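Cellulose 1,4-beta-cellobiosidase (Thermobifida fusca, PDB 4JJJ) probably cleaves cellulose to cellobiose through its family 48 glycoside hydrolase module, the part of a longer, multidomain secreted enzyme present here. Local coordinates at residues P410-N413 with F417-W420; G372-A377 with P486-Q491. The protein carries 1 engineered substitution. One frame throughout, in Å; residues are numbered along the deposited sequence.

Contact 1 of 2, residues P410-N413 with F417-W420; sequences PSNN and FQVW. With BGC (beta-D-glucopyranose), chain B.
The carbonyl O of Ser411 comes obliquely up to the ring of Phe417, 3.3 Å from Phe417 CE2 and 3.4 Å from Phe417 CD2. The tight part of the contact is here, and Ser411 O is engaged further by a hydrogen bond from His323 NE2. With CG anti to its carbonyl carbon (chi1 -82°), Phe417 carries its ring past the turn and on to the sugar, where Phe417 CZ lies 3.7 Å from C6 of the bound beta-D-glucopyranose. Trp420, about one helical turn on, meets the same glucose differently: O4 of the sugar lies in the indole plane, at the ring edge, 3.4 Å from Trp420 CH2. Phe417 and Trp420 both belong to the glycan pocket, and Phe417 lies about 4 Å, side chain to side chain, from Asn224, an engineered residue at the predicted nucleophile position. Cut back to an alanine, this phenylalanine would lack the ring that meets both sugar C6 and Ser411 O, and a gap would probably open in the pocket wall there.

The looser side is polar and bridged by a water. Asn412 OD1 and Gln418 NE2 stand 4.1 Å apart, their amide planes turned 46° from each other, and the water spans the interval: it can donate to Asn412 OD1 and accepts from Gln418 NE2, 2.8 Å in each case. Asn412 OD1 also accepts from Gln324 NE2, and Gln418 OE1 from Ile373 N.

Residues 410-413 form a type I beta turn, closed by Asn413 N to Pro410 O, in the loop between strand 398-401 and helix 416-432; strand 465-473 touches Asn413 of the turn and Gln418 of the helix, while helix 50-67 meets Trp420 and helix 499-516 packs on Val419.

Contact 2 of 2, residues G372-A377 with P486-Q491; sequences GIAGGA and PNLHVQ
Leu488 reaches across to Ala374 with both of its methyl groups. Its CB leaves strand 488-496 toward the 372-377 segment, and CG stands anti to the backbone N (chi1 177°), which extends the side chain outward from the strand. At CG the chain forks. CD2 makes the nearer approach, 3.8 Å from Ala374 CB, and CD1 touches the same methyl at 4.0 Å, so a single methyl is met by both branches of the leucine. The distances are those of ordinary van der Waals packing. Tyr400, on strand 398-401, touches both Ala374 and Leu488, and Trp471 also lies against Ala374.

Two separate antiparallel sheets meet here within the (alpha/alpha)6 fold of family 48: strand 488-496 pairs with 465-473 in a two-stranded hairpin, whereas 376-378 sits between 321-323 and 398-401 in a four-stranded sheet. The segments touch through the loop leading into strand 376-378, and side chains rather than paired backbones make the join.

Two residues along, Val490 points the same way as Leu488, as alternate strand residues do, and its CG1 lies 4.2 Å from Gly372 N. A beta carbon on Gly372 would come within about 3.2 Å of Val490 CG1, a tight approach, consistent with glycine letting the loop pass this near the valine. The backbone N of Val490 is taken up by Glu370 OE1, just before the loop, and Trp447 of helix 435-450 touches the side chain of Val490.

The centres of contacts 1 and 2 lie 11 Å apart, and the two are joined directly by amide side chains. Gln418 OE1 is 2.9 Å from Ile373 N and Asn412 ND2 is 3.0 Å from Ile373 O, both probable hydrogen bonds, so Ile373 is probably held at both its N-H and its C=O by residues of contact 1. In chain order 372-377 comes first, then 410-413 and 417-420, and last 486-491. Trp471 of strand 465-473 borders both contacts. Contact 1 lies at the glycan pocket, about 11 Å from the centre of the chain, and contact 2 about 21 Å from it, so the amide bonds link the pocket-side turn and helix to a more peripheral meeting of two sheets.

Contact 1 of 2, residues P410-N413 with F417-W420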
loop_
_atom_site.group_PDB
_atom_site.type_symbol
_atom_site.label_atom_id
_atom_site.label_comp_id
_atom_site.label_asym_id
_atom_site.label_seq_id
_atom_site.Cartn_x
_atom_site.Cartn_y
_atom_site.Cartn_z
ATOM N N PRO A 410 -4.171 -2.071 -14.663
ATOM C CA PRO A 410 -3.180 -3.115 -14.341
ATOM C C PRO A 410 -2.187 -2.610 -13.310
ATOM O O PRO A 410 -1.582 -1.579 -13.511
ATOM C CB PRO A 410 -2.555 -3.400 -15.675
ATOM C CG PRO A 410 -3.629 -3.016 -16.702
ATOM C CD PRO A 410 -4.210 -1.774 -16.113
ATOM N N SER A 411 -2.059 -3.363 -12.207
ATOM C CA SER A 411 -1.414 -2.919 -10.997
ATOM C C SER A 411 0.079 -2.647 -11.140
ATOM O O SER A 411 0.666 -1.929 -10.304
ATOM C CB SER A 411 -1.561 -3.880 -9.855
ATOM O OG SER A 411 -0.899 -5.104 -10.198
ATOM N N ASN A 412 0.773 -3.226 -12.123
ATOM C CA ASN A 412 2.196 -3.021 -12.283
ATOM C C ASN A 412 2.599 -2.111 -13.454
ATOM O O ASN A 412 3.777 -2.005 -13.831
ATOM C CB ASN A 412 2.998 -4.359 -12.362
ATOM C CG ASN A 412 4.431 -4.197 -12.009
ATOM O OD1 ASN A 412 4.808 -3.461 -11.067
ATOM N ND2 ASN A 412 5.298 -4.938 -12.775
ATOM N N ASN A 413 1.653 -1.365 -14.011
ATOM C CA ASN A 413 1.983 -0.412 -15.072
ATOM C C ASN A 413 2.626 0.884 -14.497
ATOM O O ASN A 413 3.251 1.650 -15.194
ATOM C CB ASN A 413 0.739 -0.128 -15.840
ATOM C CG ASN A 413 0.346 -1.274 -16.775
ATOM O OD1 ASN A 413 0.877 -2.384 -16.717
ATOM N ND2 ASN A 413 -0.642 -0.999 -17.634
ATOM N N PHE A 417 6.097 1.731 -8.512
ATOM C CA PHE A 417 6.368 0.548 -7.746
ATOM C C PHE A 417 7.774 0.026 -7.984
ATOM O O PHE A 417 8.375 -0.616 -7.138
ATOM C CB PHE A 417 5.355 -0.526 -8.121
ATOM C CG PHE A 417 4.031 -0.441 -7.446
ATOM C CD1 PHE A 417 3.929 -0.316 -6.062
ATOM C CD2 PHE A 417 2.898 -0.403 -8.203
ATOM C CE1 PHE A 417 2.657 -0.281 -5.432
ATOM C CE2 PHE A 417 1.681 -0.340 -7.590
ATOM C CZ PHE A 417 1.564 -0.290 -6.228
ATOM N N GLN A 418 8.344 0.332 -9.164
ATOM C CA GLN A 418 9.741 -0.052 -9.474
ATOM C C GLN A 418 10.684 0.559 -8.460
ATOM O O GLN A 418 11.502 -0.139 -7.841
ATOM C CB GLN A 418 10.230 0.416 -10.818
ATOM C CG GLN A 418 9.522 -0.169 -12.040
ATOM C CD GLN A 418 9.722 -1.617 -12.156
ATOM O OE1 GLN A 418 10.907 -2.132 -12.174
ATOM N NE2 GLN A 418 8.623 -2.375 -12.220
ATOM N N VAL A 419 10.530 1.881 -8.212
ATOM C CA VAL A 419 11.414 2.616 -7.274
ATOM C C VAL A 419 11.073 2.338 -5.852
ATOM O O VAL A 419 11.989 2.324 -4.993
ATOM C CB VAL A 419 11.526 4.081 -7.660
ATOM C CG1 VAL A 419 12.313 4.254 -8.949
ATOM C CG2 VAL A 419 10.193 4.782 -7.773
ATOM N N TRP A 420 9.838 2.157 -5.502
ATOM C CA TRP A 420 9.520 1.837 -4.101
ATOM C C TRP A 420 10.205 0.508 -3.691
ATOM O O TRP A 420 10.849 0.402 -2.608
ATOM C CB TRP A 420 8.067 1.815 -3.853
ATOM C CG TRP A 420 7.416 3.115 -3.681
ATOM C CD1 TRP A 420 7.995 4.317 -3.527
ATOM C CD2 TRP A 420 6.002 3.324 -3.474
ATOM N NE1 TRP A 420 7.043 5.263 -3.316
ATOM C CE2 TRP A 420 5.812 4.684 -3.238
ATOM C CE3 TRP A 420 4.906 2.457 -3.457
ATOM C CZ2 TRP A 420 4.573 5.223 -2.965
ATOM C CZ3 TRP A 420 3.639 2.988 -3.183
ATOM C CH2 TRP A 420 3.487 4.345 -2.936
HETATM C C2 BGC B . -0.969 6.953 -4.638
HETATM C C3 BGC B . -0.484 6.029 -3.523
HETATM C C4 BGC B . -0.561 4.543 -3.981
HETATM C C5 BGC B . 0.059 4.333 -5.385
HETATM C C6 BGC B . -0.195 2.926 -5.872
HETATM C C1 BGC B . -0.259 6.677 -5.949
HETATM O O2 BGC B . -0.711 8.305 -4.285
HETATM O O3 BGC B . -1.305 6.290 -2.358
HETATM O O4 BGC B . 0.108 3.733 -2.993
HETATM O O5 BGC B . -0.516 5.298 -6.276
HETATM O O6 BGC B . -1.581 2.643 -5.910
HETATM O O HOH W 1 6.176 -1.090 -11.661
#

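Contact 2 of 2, residues G372-A377 with P486-Q491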
loop_
_atom_site.group_PDB
_atom_site.type_symbol
_atom_site.label_atom_id
_atom_site.label_comp_id
_atom_site.label_asym_id
_atom_site.label_seq_id
_atom_site.Cartn_x
_atom_site.Cartn_y
_atom_site.Cartn_z
ATOM N N GLY A 372 13.450 -3.935 -15.810
ATOM C CA GLY A 372 12.332 -3.682 -14.926
ATOM C C GLY A 372 11.771 -4.952 -14.327
ATOM O O GLY A 372 11.842 -6.034 -14.914
ATOM N N ILE A 373 11.159 -4.841 -13.173
ATOM C CA ILE A 373 10.603 -5.939 -12.364
ATOM C C ILE A 373 9.129 -6.165 -12.630
ATOM O O ILE A 373 8.280 -5.276 -12.384
ATOM C CB ILE A 373 10.886 -5.785 -10.884
ATOM C CG1 ILE A 373 12.352 -5.302 -10.609
ATOM C CG2 ILE A 373 10.518 -7.033 -10.106
ATOM C CD1 ILE A 373 13.476 -6.193 -11.091
ATOM N N ALA A 374 8.833 -7.329 -13.171
ATOM C CA ALA A 374 7.426 -7.662 -13.556
ATOM C C ALA A 374 6.549 -7.905 -12.357
ATOM O O ALA A 374 6.997 -7.867 -11.184
ATOM C CB ALA A 374 7.417 -8.846 -14.465
ATOM N N GLY A 375 5.268 -8.178 -12.604
ATOM C CA GLY A 375 4.250 -7.929 -11.592
ATOM C C GLY A 375 4.318 -8.742 -10.338
ATOM O O GLY A 375 4.402 -8.205 -9.226
ATOM N N GLY A 376 4.163 -10.053 -10.457
ATOM C CA GLY A 376 4.090 -10.905 -9.285
ATOM C C GLY A 376 3.538 -12.293 -9.533
ATOM O O GLY A 376 3.631 -12.801 -10.669
ATOM N N ALA A 377 2.931 -12.861 -8.549
ATOM C CA ALA A 377 2.382 -14.188 -8.702
ATOM C C ALA A 377 1.294 -14.395 -7.659
ATOM O O ALA A 377 1.169 -13.744 -6.632
ATOM C CB ALA A 377 3.471 -15.241 -8.442
ATOM N N PRO A 486 14.572 -13.780 -21.335
ATOM C CA PRO A 486 14.534 -13.126 -22.643
ATOM C C PRO A 486 13.131 -12.935 -23.237
ATOM O O PRO A 486 12.981 -11.991 -24.055
ATOM C CB PRO A 486 15.317 -14.123 -23.510
ATOM C CG PRO A 486 15.254 -15.374 -22.841
ATOM C CD PRO A 486 15.129 -15.120 -21.371
ATOM N N ASN A 487 12.143 -13.676 -22.737
ATOM C CA ASN A 487 10.782 -13.530 -23.209
ATOM C C ASN A 487 9.772 -12.751 -22.301
ATOM O O ASN A 487 8.550 -12.891 -22.447
ATOM C CB ASN A 487 10.231 -14.845 -23.648
ATOM C CG ASN A 487 11.076 -15.430 -24.817
ATOM O OD1 ASN A 487 11.290 -14.785 -25.822
ATOM N ND2 ASN A 487 11.599 -16.584 -24.630
ATOM N N LEU A 488 10.339 -12.045 -21.333
ATOM C CA LEU A 488 9.599 -11.116 -20.495
ATOM C C LEU A 488 10.088 -9.696 -20.753
ATOM O O LEU A 488 11.295 -9.427 -20.715
ATOM C CB LEU A 488 9.914 -11.446 -19.058
ATOM C CG LEU A 488 9.234 -10.468 -18.047
ATOM C CD1 LEU A 488 7.733 -10.413 -18.156
ATOM C CD2 LEU A 488 9.747 -10.948 -16.666
ATOM N N HIS A 489 9.167 -8.835 -21.161
ATOM C CA HIS A 489 9.502 -7.536 -21.649
ATOM C C HIS A 489 8.753 -6.382 -21.017
ATOM O O HIS A 489 7.644 -6.509 -20.670
ATOM C CB HIS A 489 9.169 -7.438 -23.188
ATOM C CG HIS A 489 9.763 -8.507 -23.994
ATOM N ND1 HIS A 489 11.020 -8.380 -24.520
ATOM C CD2 HIS A 489 9.285 -9.702 -24.398
ATOM C CE1 HIS A 489 11.308 -9.466 -25.206
ATOM N NE2 HIS A 489 10.247 -10.268 -25.180
ATOM N N VAL A 490 9.419 -5.250 -20.912
ATOM C CA VAL A 490 8.777 -4.047 -20.519
ATOM C C VAL A 490 9.262 -2.889 -21.432
ATOM O O VAL A 490 10.483 -2.762 -21.774
ATOM C CB VAL A 490 9.079 -3.719 -19.023
ATOM C CG1 VAL A 490 10.552 -3.404 -18.771
ATOM C CG2 VAL A 490 8.317 -2.491 -18.601
ATOM N N GLN A 491 8.326 -1.969 -21.716
ATOM C CA GLN A 491 8.652 -0.717 -22.404
ATOM C C GLN A 491 7.979 0.453 -21.618
ATOM O O GLN A 491 6.889 0.278 -21.004
ATOM C CB GLN A 491 8.321 -0.767 -23.942
ATOM C CG GLN A 491 6.882 -0.973 -24.190
ATOM C CD GLN A 491 6.551 -1.015 -25.680
ATOM O OE1 GLN A 491 7.109 -0.269 -26.459
ATOM N NE2 GLN A 491 5.476 -1.727 -25.958
#